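Local coordinates for protein putative siderophore-degrading esterase (Eurofung) (Emericella nidulans, PDB 6GUO) that hydrolyses the ester bonds of the bacterial xenosiderophore enterobactin as a homodimeric alpha/beta-hydrolase, so that its iron is released inside the fungal cell, at residues A[164-169]-A[188-194]; A[46-52]-A[152-156]; A[35-39]-A[68-72]. All blocks are in the same frame, centred on the assembly; numbering follows the deposited sequence.

Contact 1: A[164-169]-A[188-194]; sequences HSYGGL and ASPSIWW
S165 meets the 188-194 loop mainly through its backbone, at a sharp strand-to-helix turn that fits the nucleophile elbow of alpha/beta-hydrolases; by family analogy S165 is probably the nucleophile. Its positive phi (62°) is the strained conformation of such elbows.

Two hydrogen bonds hold the turn to the loop. S165 N reaches A188 O at 2.9 Å, continuing the parallel pairing of H164 with A188. S191 N donates to S165 O at 3.2 Å, and S165 O also accepts from L169 N inside the helix. In the modelled conformer, one of two, S165 OG donates to H164 O and is hydrogen-bonded to R102.

The backbones pack tightly beside G168, whose CA lies 3.9 Å from the CA of P190.

Farther along, side chains of the helix meet the tryptophans. L169, its CG anti to the backbone N (chi1 176°), sends CD2 to W194 CB at 3.8 Å and crosses the indole at about a right angle. The Y166 ring stands at 78° to the five-membered ring of W194, while its hydroxyl is hydrogen-bonded to E126. In the plane of the Y166 ring, S191 CB sits at the edge, 3.7 Å from Y166 CD1.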
loop_
_atom_site.group_PDB
_atom_site.type_symbol
_atom_site.label_atom_id
_atom_site.label_comp_id
_atom_site.label_asym_id
_atom_site.label_seq_id
_atom_site.Cartn_x
_atom_site.Cartn_y
_atom_site.Cartn_z
ATOM N N HIS A 164 11.912 2.855 6.135
ATOM C CA HIS A 164 11.232 2.328 7.317
ATOM C C HIS A 164 12.218 1.551 8.194
ATOM O O HIS A 164 13.082 0.846 7.672
ATOM C CB HIS A 164 10.072 1.417 6.908
ATOM C CG HIS A 164 9.407 0.724 8.058
ATOM N ND1 HIS A 164 9.788 -0.525 8.494
ATOM C CD2 HIS A 164 8.375 1.100 8.851
ATOM C CE1 HIS A 164 9.023 -0.884 9.511
ATOM N NE2 HIS A 164 8.160 0.083 9.746
ATOM N N SER A 165 12.069 1.693 9.517
ATOM C CA SER A 165 12.910 1.005 10.511
ATOM C C SER A 165 14.382 1.435 10.355
ATOM O O SER A 165 14.665 2.627 10.485
ATOM C CB SER A 165 12.669 -0.523 10.522
ATOM O OG SER A 165 13.106 -1.187 9.354
ATOM N N TYR A 166 15.317 0.521 10.074
ATOM C CA TYR A 166 16.680 0.968 9.734
ATOM C C TYR A 166 16.688 1.956 8.565
ATOM O O TYR A 166 17.525 2.858 8.533
ATOM C CB TYR A 166 17.612 -0.210 9.421
ATOM C CG TYR A 166 18.172 -0.957 10.617
ATOM C CD1 TYR A 166 17.962 -0.521 11.935
ATOM C CD2 TYR A 166 18.959 -2.086 10.426
ATOM C CE1 TYR A 166 18.492 -1.208 13.008
ATOM C CE2 TYR A 166 19.493 -2.777 11.500
ATOM C CZ TYR A 166 19.260 -2.331 12.786
ATOM O OH TYR A 166 19.777 -3.005 13.861
ATOM N N GLY A 167 15.764 1.784 7.617
ATOM C CA GLY A 167 15.558 2.759 6.547
ATOM C C GLY A 167 15.230 4.159 7.049
ATOM O O GLY A 167 15.698 5.150 6.489
ATOM N N GLY A 168 14.419 4.244 8.103
ATOM C CA GLY A 168 14.079 5.519 8.731
ATOM C C GLY A 168 15.277 6.125 9.439
ATOM O O GLY A 168 15.495 7.337 9.381
ATOM N N LEU A 169 16.052 5.277 10.112
ATOM C CA LEU A 169 17.320 5.691 10.712
ATOM C C LEU A 169 18.242 6.285 9.645
ATOM O O LEU A 169 18.832 7.351 9.852
ATOM C CB LEU A 169 17.995 4.502 11.411
ATOM C CG LEU A 169 19.381 4.724 12.027
ATOM C CD1 LEU A 169 19.304 5.726 13.162
ATOM C CD2 LEU A 169 19.962 3.403 12.504
ATOM N N ALA A 188 9.958 6.587 8.465
ATOM C CA ALA A 188 8.855 5.795 9.008
ATOM C C ALA A 188 9.380 4.806 10.045
ATOM O O ALA A 188 10.297 4.035 9.766
ATOM C CB ALA A 188 8.144 5.071 7.880
ATOM N N SER A 189 8.813 4.852 11.252
ATOM C CA SER A 189 9.250 4.015 12.374
ATOM C C SER A 189 10.774 3.957 12.492
ATOM O O SER A 189 11.341 2.880 12.553
ATOM C CB SER A 189 8.683 2.602 12.209
ATOM O OG SER A 189 7.283 2.655 12.012
ATOM N N PRO A 190 11.443 5.120 12.509
ATOM C CA PRO A 190 12.907 5.107 12.465
ATOM C C PRO A 190 13.495 4.461 13.714
ATOM O O PRO A 190 12.996 4.694 14.818
ATOM C CB PRO A 190 13.265 6.593 12.410
ATOM C CG PRO A 190 12.126 7.266 13.096
ATOM C CD PRO A 190 10.919 6.486 12.666
ATOM N N SER A 191 14.544 3.664 13.534
ATOM C CA SER A 191 15.178 2.945 14.639
ATOM C C SER A 191 16.051 3.884 15.476
ATOM O O SER A 191 17.275 3.727 15.552
ATOM C CB SER A 191 15.993 1.765 14.102
ATOM O OG SER A 191 15.180 0.930 13.303
ATOM N N ILE A 192 15.401 4.844 16.131
ATOM C CA ILE A 192 16.092 5.877 16.906
ATOM C C ILE A 192 16.881 5.231 18.049
ATOM O O ILE A 192 17.999 5.652 18.334
ATOM C CB ILE A 192 15.110 6.980 17.390
ATOM C CG1 ILE A 192 14.625 7.786 16.176
ATOM C CG2 ILE A 192 15.769 7.911 18.410
ATOM C CD1 ILE A 192 13.470 8.728 16.439
ATOM N N TRP A 193 16.313 4.182 18.649
ATOM C CA TRP A 193 16.991 3.347 19.662
ATOM C C TRP A 193 18.398 2.851 19.301
ATOM O O TRP A 193 19.219 2.648 20.196
ATOM C CB TRP A 193 16.125 2.123 20.016
ATOM C CG TRP A 193 15.891 1.183 18.865
ATOM C CD1 TRP A 193 14.850 1.209 17.981
ATOM C CD2 TRP A 193 16.718 0.079 18.476
ATOM N NE1 TRP A 193 14.978 0.195 17.065
ATOM C CE2 TRP A 193 16.115 -0.516 17.343
ATOM C CE3 TRP A 193 17.909 -0.468 18.976
ATOM C CZ2 TRP A 193 16.662 -1.633 16.701
ATOM C CZ3 TRP A 193 18.457 -1.579 18.333
ATOM C CH2 TRP A 193 17.833 -2.145 17.205
ATOM N N TRP A 194 18.656 2.638 18.010
ATOM C CA TRP A 194 19.874 1.968 17.543
ATOM C C TRP A 194 21.174 2.525 18.127
ATOM O O TRP A 194 21.395 3.737 18.140
ATOM C CB TRP A 194 19.951 1.981 16.011
ATOM C CG TRP A 194 21.147 1.247 15.498
ATOM C CD1 TRP A 194 21.286 -0.101 15.359
ATOM C CD2 TRP A 194 22.385 1.825 15.085
ATOM N NE1 TRP A 194 22.535 -0.402 14.868
ATOM C CE2 TRP A 194 23.230 0.762 14.691
ATOM C CE3 TRP A 194 22.864 3.138 14.999
ATOM C CZ2 TRP A 194 24.530 0.974 14.224
ATOM C CZ3 TRP A 194 24.158 3.350 14.534
ATOM C CH2 TRP A 194 24.973 2.270 14.149
#

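Contact 2: A[46-52]-A[152-156]; sequences DASGKSA and PRVSF
V154 lays its two methyls against the other loop: CG1 touches A52 CB at 3.6 Å and CG2 meets A47 CB at 4.0 Å. With CG1 anti to the backbone N (chi1 178°), the two branches spread along the 46-52 loop. CG1 also lies over one face of the F156 ring, offset toward its rim, and CE1 of that ring reaches A52 CB, since A52 and F156 pair and put their side chains on one face of the sheet.

Farther out, R153 bends at chi3 (-54°) and turns its guanidinium toward D46. R153 NH2 and D46 OD2 form a salt bridge with a weak hydrogen bond of 3.3 Å; the bond is nearly straight, but carboxylate and guanidinium planes are 70° apart. OD2 also accepts from S48 N, an Asx turn leading into the type I' turn A47-K50. Water 1 joins D46 OD2, G49 N and R153 NE.

These loops lead into strands 52-58 and 156-164, parallel neighbours in the central sheet of the alpha/beta-hydrolase fold. Their pairing starts where A52 N donates to S155 O at 3.0 Å, and A52 O then receives a CA-H...O contact from F156 CA. Just before that start, water links the two backbones: water 2 donates to K50 O and R153 O, and water 3 accepts from S155 N at 2.9 Å while donating weakly to K50 O.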
loop_
_atom_site.group_PDB
_atom_site.type_symbol
_atom_site.label_atom_id
_atom_site.label_comp_id
_atom_site.label_asym_id
_atom_site.label_seq_id
_atom_site.Cartn_x
_atom_site.Cartn_y
_atom_site.Cartn_z
ATOM N N ASP A 46 9.429 8.053 -22.244
ATOM C CA ASP A 46 9.311 9.383 -22.846
ATOM C C ASP A 46 8.144 10.109 -22.183
ATOM O O ASP A 46 7.008 9.637 -22.234
ATOM C CB ASP A 46 9.080 9.277 -24.366
ATOM C CG ASP A 46 9.055 10.638 -25.076
ATOM O OD1 ASP A 46 8.650 10.672 -26.258
ATOM O OD2 ASP A 46 9.433 11.668 -24.476
ATOM N N ALA A 47 8.445 11.255 -21.574
ATOM C CA ALA A 47 7.456 12.079 -20.879
ATOM C C ALA A 47 6.894 13.218 -21.744
ATOM O O ALA A 47 6.090 14.016 -21.254
ATOM C CB ALA A 47 8.067 12.640 -19.604
ATOM N N SER A 48 7.319 13.295 -23.010
ATOM C CA SER A 48 6.871 14.321 -23.962
ATOM C C SER A 48 7.049 15.743 -23.422
ATOM O O SER A 48 6.142 16.574 -23.507
ATOM C CB SER A 48 5.417 14.064 -24.386
ATOM O OG SER A 48 5.284 12.791 -24.996
ATOM N N GLY A 49 8.218 16.003 -22.841
ATOM C CA GLY A 49 8.546 17.324 -22.303
ATOM C C GLY A 49 8.100 17.605 -20.874
ATOM O O GLY A 49 8.496 18.617 -20.309
ATOM N N LYS A 50 7.295 16.722 -20.281
ATOM C CA LYS A 50 6.828 16.917 -18.909
ATOM C C LYS A 50 7.965 16.830 -17.889
ATOM O O LYS A 50 8.960 16.131 -18.098
ATOM C CB LYS A 50 5.723 15.913 -18.553
ATOM C CG LYS A 50 4.411 16.175 -19.274
ATOM C CD LYS A 50 3.391 15.083 -18.990
ATOM C CE LYS A 50 2.081 15.337 -19.721
ATOM N NZ LYS A 50 1.327 14.071 -19.945
ATOM N N SER A 51 7.802 17.573 -16.799
ATOM C CA SER A 51 8.718 17.527 -15.667
ATOM C C SER A 51 8.274 16.422 -14.720
ATOM O O SER A 51 7.236 15.784 -14.935
ATOM C CB SER A 51 8.733 18.875 -14.950
ATOM O OG SER A 51 9.150 19.897 -15.839
ATOM N N ALA A 52 9.059 16.189 -13.676
ATOM C CA ALA A 52 8.726 15.160 -12.698
ATOM C C ALA A 52 9.328 15.452 -11.338
ATOM O O ALA A 52 10.255 16.247 -11.212
ATOM C CB ALA A 52 9.195 13.799 -13.185
ATOM N N PRO A 152 16.899 11.627 -19.364
ATOM C CA PRO A 152 17.682 12.842 -19.675
ATOM C C PRO A 152 16.870 14.072 -20.099
ATOM O O PRO A 152 17.343 15.197 -19.909
ATOM C CB PRO A 152 18.587 12.394 -20.829
ATOM C CG PRO A 152 17.867 11.257 -21.453
ATOM C CD PRO A 152 17.206 10.542 -20.313
ATOM N N ARG A 153 15.680 13.867 -20.668
ATOM C CA ARG A 153 14.824 14.980 -21.106
ATOM C C ARG A 153 13.797 15.437 -20.060
ATOM O O ARG A 153 12.976 16.306 -20.352
ATOM C CB ARG A 153 14.135 14.623 -22.429
ATOM C CG ARG A 153 15.127 14.336 -23.549
ATOM C CD ARG A 153 14.455 14.072 -24.887
ATOM N NE ARG A 153 13.446 13.016 -24.812
ATOM C CZ ARG A 153 13.694 11.708 -24.710
ATOM N NH1 ARG A 153 14.941 11.234 -24.660
ATOM N NH2 ARG A 153 12.673 10.856 -24.652
ATOM N N VAL A 154 13.863 14.881 -18.847
ATOM C CA VAL A 154 12.936 15.209 -17.764
ATOM C C VAL A 154 13.629 16.107 -16.742
ATOM O O VAL A 154 14.655 15.729 -16.177
ATOM C CB VAL A 154 12.433 13.926 -17.063
ATOM C CG1 VAL A 154 11.499 14.258 -15.904
ATOM C CG2 VAL A 154 11.735 13.019 -18.065
ATOM N N SER A 155 13.060 17.288 -16.505
ATOM C CA SER A 155 13.515 18.165 -15.430
ATOM C C SER A 155 12.907 17.678 -14.118
ATOM O O SER A 155 11.679 17.605 -13.991
ATOM C CB SER A 155 13.111 19.616 -15.703
ATOM O OG SER A 155 13.493 20.460 -14.633
ATOM N N PHE A 156 13.764 17.339 -13.155
ATOM C CA PHE A 156 13.322 16.837 -11.851
ATOM C C PHE A 156 13.218 17.970 -10.845
ATOM O O PHE A 156 14.184 18.689 -10.630
ATOM C CB PHE A 156 14.251 15.736 -11.340
ATOM C CG PHE A 156 14.055 14.427 -12.046
ATOM C CD1 PHE A 156 13.112 13.514 -11.588
ATOM C CD2 PHE A 156 14.772 14.127 -13.198
ATOM C CE1 PHE A 156 12.917 12.311 -12.246
ATOM C CE2 PHE A 156 14.576 12.930 -13.866
ATOM C CZ PHE A 156 13.649 12.017 -13.389
HETATM O O HOH W 1 10.650 14.291 -23.986
HETATM O O HOH W 2 10.315 15.379 -20.439
HETATM O O HOH W 3 11.015 18.415 -18.148
#

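Contact 3: A[35-39]-A[68-72]; sequences VSWPL and TETLR
S36 and R72 meet where helix 60-77 lies against strand 31-36, part of the helix-on-sheet layering of the alpha/beta-hydrolase fold. The polar groups here are buried; R72, S36 and one water link them across the contact, with further partners from R16, N17 and F64.

R72 is extended from CG to NE, which carries its guanidinium to the end of the strand. There R72 NH2 donates to W37 O at 2.9 Å; the bond is bent, 139° at the hydrogen, and W37 O lies 28° out of the guanidinium plane. NH2 has a second, weak acceptor in N17 O, and NH1 donates to R16 O. R72 NE is taken up by water 4 at 2.9 Å. That water donates weakly to W37 O as well, so this carbonyl receives from R72 directly and through solvent.

S36 OG lies 2.7 Å from T68 OG1 and is also 3.2 Å from water 4. T68 OG1 is hydrogen-bonded to F64 O, one turn earlier in the helix. The S36 hydroxyl sits between its backbone N and carbonyl carbon (chi1 68°), a rotation that aims it at the helix. Across the dimer interface, E69 binds T66 and L65 of the second subunit, whose V97 packs on R72.

Apolar atoms sandwich the guanidinium between them, which restricts its tilt. L39 CD2 lies on one face, offset toward the rim and 3.6 Å from R72 CZ, and on the opposite face T68 CG2 sits over the centre, 3.4 Å above the plane.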
loop_
_atom_site.group_PDB
_atom_site.type_symbol
_atom_site.label_atom_id
_atom_site.label_comp_id
_atom_site.label_asym_id
_atom_site.label_seq_id
_atom_site.Cartn_x
_atom_site.Cartn_y
_atom_site.Cartn_z
ATOM N N VAL A 35 12.710 0.886 -11.059
ATOM C CA VAL A 35 12.265 2.222 -11.436
ATOM C C VAL A 35 10.887 2.146 -12.087
ATOM O O VAL A 35 10.663 1.318 -12.963
ATOM C CB VAL A 35 13.259 2.891 -12.409
ATOM C CG1 VAL A 35 12.824 4.318 -12.733
ATOM C CG2 VAL A 35 14.666 2.887 -11.823
ATOM N N SER A 36 9.969 3.011 -11.656
ATOM C CA SER A 36 8.677 3.152 -12.314
ATOM C C SER A 36 8.405 4.607 -12.634
ATOM O O SER A 36 8.926 5.502 -11.971
ATOM C CB SER A 36 7.539 2.601 -11.456
ATOM O OG SER A 36 7.322 3.388 -10.300
ATOM N N TRP A 37 7.569 4.822 -13.643
ATOM C CA TRP A 37 7.243 6.165 -14.104
ATOM C C TRP A 37 5.763 6.271 -14.460
ATOM O O TRP A 37 5.091 5.248 -14.601
ATOM C CB TRP A 37 8.158 6.573 -15.266
ATOM C CG TRP A 37 8.189 5.635 -16.419
ATOM C CD1 TRP A 37 7.461 5.729 -17.561
ATOM C CD2 TRP A 37 9.010 4.472 -16.562
ATOM N NE1 TRP A 37 7.767 4.696 -18.410
ATOM C CE2 TRP A 37 8.715 3.907 -17.819
ATOM C CE3 TRP A 37 9.961 3.847 -15.746
ATOM C CZ2 TRP A 37 9.338 2.748 -18.283
ATOM C CZ3 TRP A 37 10.577 2.699 -16.206
ATOM C CH2 TRP A 37 10.259 2.158 -17.463
ATOM N N PRO A 38 5.239 7.509 -14.567
ATOM C CA PRO A 38 3.794 7.674 -14.762
ATOM C C PRO A 38 3.219 6.972 -15.989
ATOM O O PRO A 38 3.884 6.853 -17.017
ATOM C CB PRO A 38 3.634 9.190 -14.901
ATOM C CG PRO A 38 4.735 9.743 -14.079
ATOM C CD PRO A 38 5.888 8.803 -14.281
ATOM N N LEU A 39 1.971 6.537 -15.861
ATOM C CA LEU A 39 1.292 5.782 -16.903
ATOM C C LEU A 39 0.965 6.587 -18.160
ATOM O O LEU A 39 0.757 5.996 -19.215
ATOM C CB LEU A 39 0.007 5.163 -16.342
ATOM C CG LEU A 39 0.201 4.082 -15.281
ATOM C CD1 LEU A 39 -1.159 3.616 -14.791
ATOM C CD2 LEU A 39 1.014 2.908 -15.800
ATOM N N THR A 68 4.695 2.804 -6.169
ATOM C CA THR A 68 4.279 2.920 -7.565
ATOM C C THR A 68 2.757 3.045 -7.689
ATOM O O THR A 68 2.246 3.966 -8.335
ATOM C CB THR A 68 4.800 1.724 -8.378
ATOM O OG1 THR A 68 6.236 1.762 -8.390
ATOM C CG2 THR A 68 4.264 1.734 -9.812
ATOM N N GLU A 69 2.038 2.131 -7.050
ATOM C CA GLU A 69 0.585 2.112 -7.194
ATOM C C GLU A 69 -0.105 3.275 -6.489
ATOM O O GLU A 69 -1.078 3.814 -7.015
ATOM C CB GLU A 69 0.011 0.796 -6.719
ATOM C CG GLU A 69 -1.377 0.545 -7.272
ATOM C CD GLU A 69 -1.768 -0.895 -7.125
ATOM O OE1 GLU A 69 -1.986 -1.300 -5.971
ATOM O OE2 GLU A 69 -1.830 -1.618 -8.145
ATOM N N THR A 70 0.387 3.661 -5.312
ATOM C CA THR A 70 -0.144 4.830 -4.617
ATOM C C THR A 70 -0.070 6.071 -5.504
ATOM O O THR A 70 -1.040 6.825 -5.608
ATOM C CB THR A 70 0.600 5.105 -3.295
ATOM O OG1 THR A 70 0.623 3.918 -2.493
ATOM C CG2 THR A 70 -0.080 6.216 -2.528
ATOM N N LEU A 71 1.077 6.269 -6.151
ATOM C CA LEU A 71 1.250 7.394 -7.074
ATOM C C LEU A 71 0.327 7.297 -8.289
ATOM O O LEU A 71 -0.260 8.293 -8.699
ATOM C CB LEU A 71 2.709 7.515 -7.529
ATOM C CG LEU A 71 3.644 8.111 -6.477
ATOM C CD1 LEU A 71 5.083 7.761 -6.809
ATOM C CD2 LEU A 71 3.451 9.619 -6.361
ATOM N N ARG A 72 0.171 6.096 -8.840
ATOM C CA ARG A 72 -0.657 5.915 -10.032
ATOM C C ARG A 72 -2.144 6.150 -9.757
ATOM O O ARG A 72 -2.837 6.694 -10.610
ATOM C CB ARG A 72 -0.408 4.556 -10.676
ATOM C CG ARG A 72 0.942 4.537 -11.369
ATOM C CD ARG A 72 1.380 3.163 -11.821
ATOM N NE ARG A 72 2.696 3.270 -12.444
ATOM C CZ ARG A 72 3.331 2.296 -13.095
ATOM N NH1 ARG A 72 2.789 1.089 -13.233
ATOM N NH2 ARG A 72 4.533 2.544 -13.624
HETATM O O HOH W 4 4.760 4.968 -11.262
#

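All three contacts belong to one sheet-centred domain but sit at different places around it. Contact 1 holds the probable nucleophile, S165, which by family analogy places it at the active site. Bound triethylene glycol, probably from the crystallisation liquor, lies about 4 Å from the side chains of both H164 in contact 1 and W37 in contact 3. Contact 2 is at the other end of strand 156-164, the strand that runs into H164, and its centre is about 33 Å from that of contact 1. Contact 3 lies about 25 Å from contact 1, centre to centre, and faces the second subunit. Contacts 2 and 3 are closer, with nearest atoms about 5 Å apart; W37 NE1 and D46 N both bond to S42.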